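Local coordinates for protein inositol-3-phosphate synthase (Caenorhabditis elegans, PDB 1VKO) that binds nicotinamide-adenine-dinucleotide in a Rossmann-type fold and, as an enzyme of the inositol-3-phosphate synthase family, assembles from four protein chains, at residues C242-W247 with D450-T455; D153-G158 with H238-V243; A335-L340 with S379-M384; G308-A313 with H473-I478; P30-K33 with V38-S41. All coordinates share one frame; numbering follows the deposited sequence.

Contact 1 of 5, residues C242-W247 with D450-T455; sequences CVIVLW and DLAILT
Helix 440-458 packs against one face of the parallel Rossmann-type sheet here, with I244 and L246 of strand 242-247 meeting L451, A452 and T455. The end of I244 does most of the touching: its CD1 lies 3.3 Å from A452 O and 4.0 Å from A452 CB. Farther back along the same side chain, I244 CG1 lies 4.3 Å from T455 CG2. L246 CG stands anti to the backbone N (chi1 -176°), which sends its CD1 toward L451; the two side chains cross at about a right angle and meet CD1 to CD1 at 4.1 Å. Strand 242-247 is the middle one of five, between 77-82 and 295-298. Its residues alternate, I244 and L246 going to helix 440-458 while V245 and W247 touch helix 281-291; W247 also reaches the bound NAD. The T455 hydroxyl gives a hydrogen bond to L451 O (OG1 to O 2.9 Å) from above the carbonyl plane, 35° out of it. T455 N also donates to that oxygen, 3.1 Å from N to O. The hydroxyl bond, with OG1 turned back to its own helix, is consistent with CG2 being left toward the strand.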
# COMPACT_ATOMS: atom_id res chain seq x y z
N CYS A 242 -18.63 2.09 -43.38
CA CYS A 242 -19.05 2.22 -41.96
C CYS A 242 -18.41 3.44 -41.34
O CYS A 242 -17.19 3.60 -41.36
CB CYS A 242 -18.65 0.99 -41.13
SG CYS A 242 -19.38 0.91 -39.47
N VAL A 243 -19.25 4.33 -40.80
CA VAL A 243 -18.75 5.54 -40.17
C VAL A 243 -19.16 5.46 -38.71
O VAL A 243 -20.34 5.24 -38.41
CB VAL A 243 -19.35 6.82 -40.81
CG1 VAL A 243 -18.90 8.06 -40.09
CG2 VAL A 243 -18.96 6.92 -42.25
N ILE A 244 -18.19 5.61 -37.82
CA ILE A 244 -18.44 5.63 -36.39
C ILE A 244 -17.93 6.97 -35.86
O ILE A 244 -16.81 7.39 -36.20
CB ILE A 244 -17.74 4.46 -35.66
CG1 ILE A 244 -18.21 3.14 -36.20
CG2 ILE A 244 -17.98 4.53 -34.10
CD1 ILE A 244 -17.10 2.04 -36.13
N VAL A 245 -18.77 7.62 -35.06
CA VAL A 245 -18.40 8.82 -34.35
C VAL A 245 -18.28 8.51 -32.86
O VAL A 245 -19.12 7.81 -32.27
CB VAL A 245 -19.44 9.91 -34.55
CG1 VAL A 245 -19.22 11.08 -33.49
CG2 VAL A 245 -19.39 10.39 -35.99
N LEU A 246 -17.22 9.03 -32.25
CA LEU A 246 -16.94 8.67 -30.86
C LEU A 246 -16.45 9.88 -30.08
O LEU A 246 -15.52 10.59 -30.50
CB LEU A 246 -15.92 7.52 -30.80
CG LEU A 246 -15.55 6.93 -29.44
CD1 LEU A 246 -15.25 5.39 -29.51
CD2 LEU A 246 -14.38 7.73 -28.83
N TRP A 247 -17.10 10.10 -28.94
CA TRP A 247 -16.79 11.19 -28.06
C TRP A 247 -15.68 10.82 -27.06
O TRP A 247 -15.86 9.97 -26.15
CB TRP A 247 -18.05 11.63 -27.31
CG TRP A 247 -17.80 12.80 -26.41
CD1 TRP A 247 -17.17 12.78 -25.19
CD2 TRP A 247 -18.13 14.16 -26.68
NE1 TRP A 247 -17.09 14.06 -24.69
CE2 TRP A 247 -17.67 14.93 -25.57
CE3 TRP A 247 -18.76 14.83 -27.75
CZ2 TRP A 247 -17.85 16.32 -25.50
CZ3 TRP A 247 -18.89 16.21 -27.69
CH2 TRP A 247 -18.46 16.94 -26.56
N ASP A 450 -11.45 -0.97 -29.44
CA ASP A 450 -12.42 -2.04 -29.27
C ASP A 450 -13.85 -1.59 -29.50
O ASP A 450 -14.66 -2.35 -30.09
CB ASP A 450 -12.34 -2.67 -27.89
CG ASP A 450 -10.99 -3.35 -27.62
OD1 ASP A 450 -10.46 -4.02 -28.55
OD2 ASP A 450 -10.42 -3.29 -26.50
N LEU A 451 -14.21 -0.40 -29.02
CA LEU A 451 -15.59 0.07 -29.19
C LEU A 451 -15.90 0.21 -30.70
O LEU A 451 -16.91 -0.30 -31.21
CB LEU A 451 -15.84 1.38 -28.43
CG LEU A 451 -15.82 1.34 -26.90
CD1 LEU A 451 -15.38 2.70 -26.37
CD2 LEU A 451 -17.17 0.94 -26.30
N ALA A 452 -15.02 0.88 -31.42
CA ALA A 452 -15.23 1.03 -32.84
C ALA A 452 -15.40 -0.37 -33.45
O ALA A 452 -16.31 -0.60 -34.26
CB ALA A 452 -14.05 1.78 -33.48
N ILE A 453 -14.56 -1.31 -33.01
CA ILE A 453 -14.39 -2.56 -33.74
C ILE A 453 -15.60 -3.47 -33.50
O ILE A 453 -16.14 -4.08 -34.42
CB ILE A 453 -13.01 -3.19 -33.41
CG1 ILE A 453 -11.91 -2.44 -34.18
CG2 ILE A 453 -12.97 -4.70 -33.72
CD1 ILE A 453 -10.50 -2.82 -33.81
N LEU A 454 -16.06 -3.52 -32.27
CA LEU A 454 -17.25 -4.30 -31.99
C LEU A 454 -18.49 -3.69 -32.62
O LEU A 454 -19.45 -4.42 -32.91
CB LEU A 454 -17.42 -4.44 -30.47
CG LEU A 454 -16.29 -5.25 -29.87
CD1 LEU A 454 -16.22 -5.02 -28.40
CD2 LEU A 454 -16.38 -6.77 -30.22
N THR A 455 -18.49 -2.37 -32.82
CA THR A 455 -19.62 -1.70 -33.48
C THR A 455 -19.75 -2.10 -34.96
O THR A 455 -20.83 -2.47 -35.40
CB THR A 455 -19.54 -0.18 -33.34
OG1 THR A 455 -19.67 0.17 -31.96
CG2 THR A 455 -20.78 0.46 -33.98

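Contact 2 of 5, residues D153-G158 with H238-V243; sequences DLIISG and HELECV
I155 has its chi1 at -70°, which places CG1 beside the backbone N and swings the methyl CG2 anti to that N, out over the imidazole of H238. The histidine answers with chi2 at 100°, turning a flat face to the methyl. The result is a well-centred CH-pi contact: I155 CG2 stands 3.9 Å from the centroid of the H238 ring and only 3° off its normal, so the methyl is at nearly the same distance from all five ring atoms. The other branch of I155 does a different job. Its CD1 runs out to the leucine methyl of L240, 4.0 Å from CD2, so one isoleucine touches two residues that are neighbours but one along the chain.

What brings H238 and L240 to the same side chain is the residue between them. E239, with a positive phi, ends helix 220-238 in a Schellman motif, and the chain turns out of the helix through E239 to L240 before strand 242-247 begins. F234, one turn back on that helix, also touches I155 and L240, and its ring meets that of H238 at a steep angle. The carbonyl of H238 is hydrogen-bonded to the ammonium group of K76.

Strands 154-159 and 242-247 are not neighbours: strand 77-82 runs between them and pairs with I155 through its backbone. The contact is thus the helix-to-strand corner of a crossover in a parallel Rossmann-type sheet, where the end of helix 220-238 packs over strand 154-159, outermost in the sheet within this chain.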
# COMPACT_ATOMS: atom_id res chain seq x y z
N ASP A 153 -6.75 -0.88 -39.90
CA ASP A 153 -7.69 -0.73 -41.02
C ASP A 153 -8.62 0.44 -40.80
O ASP A 153 -9.53 0.68 -41.63
CB ASP A 153 -8.58 -1.97 -41.15
CG ASP A 153 -7.81 -3.22 -41.43
OD1 ASP A 153 -7.00 -3.21 -42.39
OD2 ASP A 153 -7.96 -4.26 -40.74
N LEU A 154 -8.46 1.13 -39.66
CA LEU A 154 -9.35 2.25 -39.32
C LEU A 154 -8.78 3.53 -39.88
O LEU A 154 -7.61 3.83 -39.66
CB LEU A 154 -9.52 2.39 -37.80
CG LEU A 154 -10.15 1.32 -36.89
CD1 LEU A 154 -9.99 1.71 -35.39
CD2 LEU A 154 -11.64 1.02 -37.20
N ILE A 155 -9.60 4.27 -40.61
CA ILE A 155 -9.24 5.61 -41.06
C ILE A 155 -9.81 6.62 -40.07
O ILE A 155 -11.02 6.63 -39.83
CB ILE A 155 -9.88 5.90 -42.46
CG1 ILE A 155 -9.24 5.06 -43.58
CG2 ILE A 155 -9.75 7.36 -42.79
CD1 ILE A 155 -10.04 3.81 -43.99
N ILE A 156 -8.97 7.51 -39.56
CA ILE A 156 -9.40 8.38 -38.48
C ILE A 156 -9.28 9.90 -38.72
O ILE A 156 -8.22 10.40 -39.01
CB ILE A 156 -8.65 8.02 -37.19
CG1 ILE A 156 -8.92 6.57 -36.78
CG2 ILE A 156 -8.96 9.04 -36.09
CD1 ILE A 156 -8.24 6.18 -35.45
N SER A 157 -10.38 10.62 -38.57
CA SER A 157 -10.35 12.06 -38.46
C SER A 157 -11.14 12.48 -37.18
O SER A 157 -11.39 11.64 -36.30
CB SER A 157 -11.00 12.67 -39.69
OG SER A 157 -10.86 14.08 -39.66
N GLY A 158 -11.50 13.75 -37.10
CA GLY A 158 -12.36 14.25 -36.09
C GLY A 158 -12.18 15.72 -35.81
O GLY A 158 -11.64 16.46 -36.63
N HIS A 238 -13.24 9.16 -48.46
CA HIS A 238 -12.54 7.88 -48.31
C HIS A 238 -13.43 6.70 -48.70
O HIS A 238 -13.02 5.56 -48.59
CB HIS A 238 -12.00 7.66 -46.89
CG HIS A 238 -10.98 8.66 -46.45
ND1 HIS A 238 -11.29 9.73 -45.64
CD2 HIS A 238 -9.64 8.73 -46.67
CE1 HIS A 238 -10.19 10.43 -45.39
NE2 HIS A 238 -9.18 9.84 -46.00
N GLU A 239 -14.65 6.98 -49.12
CA GLU A 239 -15.48 5.97 -49.75
C GLU A 239 -15.78 4.86 -48.74
O GLU A 239 -15.70 3.66 -49.04
CB GLU A 239 -14.76 5.43 -50.99
CG GLU A 239 -15.62 5.35 -52.23
CD GLU A 239 -14.80 5.61 -53.48
OE1 GLU A 239 -13.80 4.90 -53.73
OE2 GLU A 239 -15.15 6.56 -54.21
N LEU A 240 -16.14 5.29 -47.53
CA LEU A 240 -16.34 4.42 -46.37
C LEU A 240 -17.69 3.74 -46.39
O LEU A 240 -18.69 4.34 -46.75
CB LEU A 240 -16.27 5.28 -45.11
CG LEU A 240 -14.98 6.08 -44.94
CD1 LEU A 240 -15.15 7.12 -43.85
CD2 LEU A 240 -13.76 5.18 -44.66
N GLU A 241 -17.74 2.50 -45.96
CA GLU A 241 -19.01 1.82 -45.79
C GLU A 241 -19.50 1.81 -44.35
O GLU A 241 -20.67 1.50 -44.14
CB GLU A 241 -18.92 0.38 -46.29
CG GLU A 241 -18.57 0.22 -47.77
CD GLU A 241 -17.81 -1.06 -48.00
OE1 GLU A 241 -18.43 -2.14 -47.90
OE2 GLU A 241 -16.59 -0.99 -48.27
N CYS A 242 -18.63 2.09 -43.38
CA CYS A 242 -19.05 2.22 -41.96
C CYS A 242 -18.41 3.44 -41.34
O CYS A 242 -17.19 3.60 -41.36
CB CYS A 242 -18.65 0.99 -41.13
SG CYS A 242 -19.38 0.91 -39.47
N VAL A 243 -19.25 4.33 -40.80
CA VAL A 243 -18.75 5.54 -40.17
C VAL A 243 -19.16 5.46 -38.71
O VAL A 243 -20.34 5.24 -38.41
CB VAL A 243 -19.35 6.82 -40.81
CG1 VAL A 243 -18.90 8.06 -40.09
CG2 VAL A 243 -18.96 6.92 -42.25

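Contact 3 of 5, residues A335-L340 with S379-M384; sequences AFVDFL and SVVDDM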
# COMPACT_ATOMS: atom_id res chain seq x y z
N ALA A 335 -14.37 -6.42 -11.64
CA ALA A 335 -14.05 -7.84 -11.50
C ALA A 335 -13.90 -8.33 -10.03
O ALA A 335 -14.16 -9.52 -9.75
CB ALA A 335 -12.83 -8.20 -12.30
N PHE A 336 -13.51 -7.42 -9.12
CA PHE A 336 -13.13 -7.74 -7.73
C PHE A 336 -14.33 -7.86 -6.80
O PHE A 336 -14.36 -8.74 -5.94
CB PHE A 336 -12.16 -6.68 -7.17
CG PHE A 336 -11.64 -6.96 -5.79
CD1 PHE A 336 -11.11 -8.22 -5.46
CD2 PHE A 336 -11.62 -5.96 -4.83
CE1 PHE A 336 -10.62 -8.47 -4.17
CE2 PHE A 336 -11.14 -6.22 -3.52
CZ PHE A 336 -10.62 -7.46 -3.22
N VAL A 337 -15.30 -6.95 -6.96
CA VAL A 337 -16.54 -7.01 -6.19
C VAL A 337 -17.40 -8.24 -6.58
O VAL A 337 -18.07 -8.83 -5.72
CB VAL A 337 -17.35 -5.67 -6.21
CG1 VAL A 337 -16.61 -4.57 -5.47
CG2 VAL A 337 -17.67 -5.23 -7.63
N ASP A 338 -17.35 -8.62 -7.87
CA ASP A 338 -17.98 -9.87 -8.38
C ASP A 338 -17.36 -11.13 -7.74
O ASP A 338 -18.06 -11.96 -7.10
CB ASP A 338 -17.80 -9.94 -9.91
CG ASP A 338 -18.72 -10.97 -10.59
OD1 ASP A 338 -19.97 -10.92 -10.44
OD2 ASP A 338 -18.28 -11.84 -11.36
N PHE A 339 -16.05 -11.27 -7.93
CA PHE A 339 -15.26 -12.30 -7.26
C PHE A 339 -15.58 -12.38 -5.75
O PHE A 339 -15.78 -13.48 -5.24
CB PHE A 339 -13.73 -12.12 -7.50
CG PHE A 339 -12.88 -12.65 -6.36
CD1 PHE A 339 -12.70 -14.03 -6.17
CD2 PHE A 339 -12.29 -11.77 -5.45
CE1 PHE A 339 -11.93 -14.53 -5.09
CE2 PHE A 339 -11.51 -12.26 -4.37
CZ PHE A 339 -11.34 -13.64 -4.19
N LEU A 340 -15.64 -11.25 -5.04
CA LEU A 340 -15.91 -11.24 -3.58
C LEU A 340 -17.36 -11.63 -3.19
O LEU A 340 -17.56 -12.28 -2.16
CB LEU A 340 -15.61 -9.89 -2.96
CG LEU A 340 -14.24 -9.20 -2.96
CD1 LEU A 340 -14.43 -7.76 -2.44
CD2 LEU A 340 -13.19 -9.93 -2.15
N SER A 379 -21.45 3.62 -9.61
CA SER A 379 -22.64 2.81 -10.01
C SER A 379 -22.45 1.28 -10.16
O SER A 379 -23.44 0.55 -10.23
CB SER A 379 -23.28 3.39 -11.30
OG SER A 379 -22.57 3.05 -12.49
N VAL A 380 -21.20 0.81 -10.18
CA VAL A 380 -20.86 -0.56 -10.64
C VAL A 380 -21.06 -1.76 -9.67
O VAL A 380 -20.82 -2.93 -10.04
CB VAL A 380 -19.42 -0.64 -11.27
CG1 VAL A 380 -19.39 0.04 -12.61
CG2 VAL A 380 -18.35 -0.08 -10.32
N VAL A 381 -21.51 -1.48 -8.44
CA VAL A 381 -21.79 -2.55 -7.47
C VAL A 381 -23.31 -2.64 -7.09
O VAL A 381 -23.67 -3.07 -5.98
CB VAL A 381 -20.85 -2.45 -6.23
CG1 VAL A 381 -21.14 -1.21 -5.41
CG2 VAL A 381 -20.95 -3.71 -5.36
N ASP A 382 -24.18 -2.24 -8.01
CA ASP A 382 -25.61 -2.27 -7.75
C ASP A 382 -26.19 -3.64 -8.06
O ASP A 382 -26.80 -4.27 -7.19
CB ASP A 382 -26.34 -1.19 -8.54
CG ASP A 382 -25.99 0.22 -8.08
OD1 ASP A 382 -25.74 0.44 -6.86
OD2 ASP A 382 -25.97 1.18 -8.88
N ASP A 383 -25.99 -4.10 -9.30
CA ASP A 383 -26.50 -5.40 -9.72
C ASP A 383 -25.92 -6.58 -8.90
O ASP A 383 -26.56 -7.63 -8.77
CB ASP A 383 -26.28 -5.60 -11.22
CG ASP A 383 -24.80 -5.59 -11.60
OD1 ASP A 383 -24.09 -4.68 -11.13
OD2 ASP A 383 -24.28 -6.45 -12.35
N MET A 384 -24.71 -6.40 -8.36
CA MET A 384 -24.09 -7.41 -7.49
C MET A 384 -24.68 -7.45 -6.05
O MET A 384 -24.89 -8.52 -5.49
CB MET A 384 -22.55 -7.26 -7.48
CG MET A 384 -21.79 -8.26 -8.38
SD MET A 384 -21.66 -9.97 -7.74
CE MET A 384 -22.82 -10.90 -8.76
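D338 and M384 meet through a carboxylate oxygen and a thioether: D338 OD1 lies 3.3 Å from both SD and CE of M384, whose side chain crosses that of D338 at about a right angle. The methionine is bent at chi2 and chi3 (-76° and 106°), which curls its end across the aspartate. Beside it on the helix, the preceding residue V337 packs on V381, CB of V337 to CG2 of V381 at 4.2 Å. With chi1 at 67° the CG2 branch of V381 is the one opposite the backbone N, and it reaches the helix from the loop.

In the next shell, the carboxylate of D338 has a stronger partner than the thioether: OD1 forms a salt bridge with R500 NE, which probably fixes its rotation and offsets its charge in this buried place. A type I turn from S379 to D382 leads into the weakly bonded start of helix 382-387. Y420 touches V337, and Y400 touches V381. Beyond D338 comes M499 of the second subunit, and F339 stacks edge-to-face with F498 of that subunit. The contact thus lies in helix packing over the mixed sheet at a subunit interface, and helix 329-342 begins among the residues that line the pyrophosphate pocket.

Contact 4 of 5, residues G308-A313 with H473-I478; sequences GLIELA and HSVLSI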
# COMPACT_ATOMS: atom_id res chain seq x y z
N GLY A 308 -34.83 10.75 -25.99
CA GLY A 308 -35.03 11.31 -27.31
C GLY A 308 -34.01 10.87 -28.34
O GLY A 308 -34.36 10.61 -29.49
N LEU A 309 -32.75 10.80 -27.92
CA LEU A 309 -31.65 10.32 -28.75
C LEU A 309 -31.71 8.83 -29.09
O LEU A 309 -31.59 8.43 -30.25
CB LEU A 309 -30.30 10.71 -28.11
CG LEU A 309 -29.87 11.99 -28.82
CD1 LEU A 309 -28.76 12.81 -28.16
CD2 LEU A 309 -29.44 11.54 -30.15
N ILE A 310 -31.89 8.01 -28.09
CA ILE A 310 -32.08 6.59 -28.33
C ILE A 310 -33.20 6.42 -29.35
O ILE A 310 -32.98 5.83 -30.44
CB ILE A 310 -32.34 5.86 -27.02
CG1 ILE A 310 -31.06 5.83 -26.17
CG2 ILE A 310 -32.90 4.47 -27.29
CD1 ILE A 310 -31.25 5.41 -24.72
N GLU A 311 -34.38 6.97 -29.05
CA GLU A 311 -35.49 6.93 -30.02
C GLU A 311 -35.06 7.36 -31.44
O GLU A 311 -35.46 6.76 -32.43
CB GLU A 311 -36.68 7.74 -29.51
CG GLU A 311 -37.91 7.66 -30.39
CD GLU A 311 -39.10 8.43 -29.83
OE1 GLU A 311 -38.90 9.45 -29.16
OE2 GLU A 311 -40.24 8.00 -30.08
N LEU A 312 -34.19 8.36 -31.54
CA LEU A 312 -33.79 8.85 -32.86
C LEU A 312 -32.88 7.84 -33.55
O LEU A 312 -32.97 7.61 -34.76
CB LEU A 312 -33.12 10.23 -32.75
CG LEU A 312 -32.77 10.99 -34.05
CD1 LEU A 312 -34.00 11.52 -34.84
CD2 LEU A 312 -31.81 12.11 -33.75
N ALA A 313 -32.01 7.22 -32.76
CA ALA A 313 -31.20 6.14 -33.27
C ALA A 313 -32.07 4.93 -33.67
O ALA A 313 -31.81 4.31 -34.70
CB ALA A 313 -30.17 5.75 -32.25
N HIS A 473 -30.86 -4.59 -31.28
CA HIS A 473 -31.30 -3.28 -30.77
C HIS A 473 -30.24 -2.18 -30.99
O HIS A 473 -29.06 -2.47 -30.91
CB HIS A 473 -31.65 -3.37 -29.28
CG HIS A 473 -32.47 -2.22 -28.78
ND1 HIS A 473 -31.95 -0.95 -28.60
CD2 HIS A 473 -33.78 -2.13 -28.44
CE1 HIS A 473 -32.90 -0.14 -28.17
NE2 HIS A 473 -34.02 -0.83 -28.06
N SER A 474 -30.67 -0.94 -31.27
CA SER A 474 -29.76 0.21 -31.46
C SER A 474 -28.80 0.46 -30.30
O SER A 474 -27.66 0.88 -30.53
CB SER A 474 -30.53 1.51 -31.70
OG SER A 474 -31.41 1.40 -32.79
N VAL A 475 -29.27 0.26 -29.07
CA VAL A 475 -28.46 0.56 -27.89
C VAL A 475 -27.63 -0.65 -27.64
O VAL A 475 -28.12 -1.61 -27.01
CB VAL A 475 -29.30 0.79 -26.60
CG1 VAL A 475 -28.37 1.09 -25.41
CG2 VAL A 475 -30.27 1.93 -26.77
N LEU A 476 -26.40 -0.64 -28.14
CA LEU A 476 -25.68 -1.88 -28.13
C LEU A 476 -24.89 -2.16 -26.88
O LEU A 476 -23.70 -1.82 -26.76
CB LEU A 476 -25.00 -2.24 -29.47
CG LEU A 476 -23.59 -1.86 -29.88
CD1 LEU A 476 -23.37 -2.29 -31.30
CD2 LEU A 476 -23.47 -0.40 -29.79
N SER A 477 -25.61 -2.79 -25.95
CA SER A 477 -25.13 -3.09 -24.62
C SER A 477 -23.99 -4.10 -24.56
O SER A 477 -23.29 -4.13 -23.56
CB SER A 477 -26.30 -3.53 -23.72
OG SER A 477 -27.14 -4.50 -24.34
N ILE A 478 -23.79 -4.91 -25.59
CA ILE A 478 -22.63 -5.81 -25.62
C ILE A 478 -21.29 -5.08 -25.50
O ILE A 478 -20.25 -5.73 -25.32
CB ILE A 478 -22.58 -6.70 -26.91
CG1 ILE A 478 -22.56 -5.86 -28.20
CG2 ILE A 478 -23.70 -7.72 -26.92
CD1 ILE A 478 -22.03 -6.64 -29.37
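S474 and V475 are the residues of the loop that touch A313 and I310 of helix 307-316, and H473 just before them sets the shape of the turn. The ring of H473 receives a hydrogen bond from the backbone N-H of V475, N to ND1 at 3.0 Å. The bond is nearly straight (174° at the hydrogen), and the N-H arrives in the ring plane, only 2° out of it. The bond closes a short ring over H473 to V475 and probably fixes the rotation of the imidazole. H473 also makes backbone hydrogen bonds to the second subunit, where F526 packs on it.

S474 comes next and faces the helix, with S474 CB 4.3 Å from A313 CB. The hydroxyl S474 OG sits 3.5 Å from A313 O, a loose polar approach and not a hydrogen bond. V475 then supplies the packing. Chi1 of 179° sets CG1 anti to the backbone N, which leaves CG2 anti to the carbonyl carbon, and it is CG2 that meets I310, 3.7 Å from V475 CG2 to I310 CG2; the same methyl is 4.0 Å from I310 CG1, so it fits against the fork of the isoleucine.

At L476 the chain makes an inverse gamma turn, spanned by a weak bond from S477 N to V475 O. S474 and L476 both pair through the backbone with V320 of strand 320-321, the outermost strand of the parallel sheet within the chain. The loop thus runs along the outer edge strand of the Rossmann-type sheet, beside helix 307-316, the connection between strands 295-298 and 320-321.

Contact 5 of 5, residues P30-K33 with V38-S41; sequences PNVK and VLES
K33 and E40 grip each other by two backbone hydrogen bonds, K33 N to E40 O at 3.0 Å and E40 N to K33 O at 2.9 Å. The second is the straighter, 172° at the hydrogen against 155° for the first. E40 O has a further neighbour in the alpha carbon of V32, whose CA lies 3.1 Å away in a CA-H...O contact, so this one oxygen is approached from two consecutive residues.

The two residues are an antiparallel hydrogen-bonded pair of a beta hairpin made by strands 32-35 and 38-53, and V32 with S41 is the adjoining non-hydrogen-bonded pair. Strand 32-35 forms the outermost edge, within this chain, of an antiparallel sheet; beyond 38-53 lies 56-71, where L39 and S41 pair with T70 and F68.

On the face bearing V32 and S41, V32 CG1, anti to the backbone N at chi1 170°, reaches the leucine methyl of L39, 3.8 Å to CD1, and the two side chains meet at a slant. Its second branch rests near the serine hydroxyl, with V32 CG2 3.9 Å from S41 OG, but that hydroxyl has its hydrogen bond elsewhere, to A511 O. On the face with K33 and E40 the lysine is stretched out and exposed. K33 NZ stays 6.3 Å from E40 OE1, too far for a salt bridge, though their opposite charges would probably attract weakly. E40 also packs on K69 of strand 56-71.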
# COMPACT_ATOMS: atom_id res chain seq x y z
N PRO A 30 -23.79 -28.92 -39.30
CA PRO A 30 -25.05 -29.00 -40.11
C PRO A 30 -25.92 -27.76 -39.96
O PRO A 30 -26.91 -27.61 -40.68
CB PRO A 30 -25.78 -30.23 -39.54
CG PRO A 30 -25.16 -30.48 -38.16
CD PRO A 30 -23.76 -29.93 -38.22
N ASN A 31 -25.52 -26.89 -39.04
CA ASN A 31 -26.28 -25.69 -38.64
C ASN A 31 -25.69 -24.38 -39.12
O ASN A 31 -26.09 -23.31 -38.69
CB ASN A 31 -26.44 -25.70 -37.13
CG ASN A 31 -27.37 -26.80 -36.68
OD1 ASN A 31 -28.16 -27.26 -37.46
ND2 ASN A 31 -27.28 -27.21 -35.43
N VAL A 32 -24.74 -24.48 -40.04
CA VAL A 32 -24.01 -23.33 -40.55
C VAL A 32 -23.89 -23.45 -42.06
O VAL A 32 -23.59 -24.53 -42.58
CB VAL A 32 -22.59 -23.25 -39.93
CG1 VAL A 32 -21.74 -22.20 -40.66
CG2 VAL A 32 -22.66 -22.93 -38.46
N LYS A 33 -24.12 -22.34 -42.76
CA LYS A 33 -24.07 -22.34 -44.21
C LYS A 33 -23.42 -21.05 -44.68
O LYS A 33 -23.87 -19.96 -44.32
CB LYS A 33 -25.50 -22.53 -44.77
CG LYS A 33 -25.71 -22.11 -46.21
CD LYS A 33 -26.88 -22.87 -46.86
CE LYS A 33 -27.54 -22.05 -47.98
NZ LYS A 33 -28.47 -22.88 -48.82
N VAL A 38 -21.63 -14.16 -46.60
CA VAL A 38 -22.23 -14.07 -45.29
C VAL A 38 -22.31 -15.49 -44.74
O VAL A 38 -22.28 -16.45 -45.51
CB VAL A 38 -23.63 -13.32 -45.26
CG1 VAL A 38 -23.82 -12.45 -46.49
CG2 VAL A 38 -24.79 -14.28 -45.07
N LEU A 39 -22.37 -15.61 -43.42
CA LEU A 39 -22.42 -16.90 -42.74
C LEU A 39 -23.71 -17.01 -41.93
O LEU A 39 -23.97 -16.21 -41.03
CB LEU A 39 -21.21 -17.04 -41.81
CG LEU A 39 -20.97 -18.41 -41.17
CD1 LEU A 39 -19.94 -19.17 -41.97
CD2 LEU A 39 -20.51 -18.25 -39.75
N GLU A 40 -24.51 -18.02 -42.25
CA GLU A 40 -25.74 -18.28 -41.51
C GLU A 40 -25.51 -19.29 -40.41
O GLU A 40 -24.86 -20.32 -40.61
CB GLU A 40 -26.87 -18.75 -42.42
CG GLU A 40 -28.26 -18.53 -41.82
CD GLU A 40 -29.18 -19.75 -41.96
OE1 GLU A 40 -29.34 -20.29 -43.09
OE2 GLU A 40 -29.75 -20.14 -40.91
N SER A 41 -26.06 -19.00 -39.24
CA SER A 41 -25.71 -19.75 -38.05
C SER A 41 -26.89 -19.91 -37.12
O SER A 41 -27.37 -18.93 -36.54
CB SER A 41 -24.55 -19.05 -37.35
OG SER A 41 -23.99 -19.87 -36.35

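Overall arrangement
Contact 5 comes first in sequence, a hairpin on the edge of the antiparallel sheet, about 29 Å from the chain's centre. Contacts 1 and 2 share strand 242-247 and the parallel sheet, with centres about 10 Å apart: one lies on the face turned to helix 440-458, the other at the strand's entry. Contact 4, about 14 Å from contact 1 by centres, runs along the far edge of that sheet, and the two alternate along the chain. Contact 3 falls between the halves of contacts 1 and 4, on the mixed-sheet side, its centre about 37 Å from that of contact 2. Contacts 3 and 4 both meet the second subunit, consistent with an interface built from widely separated parts of the chain.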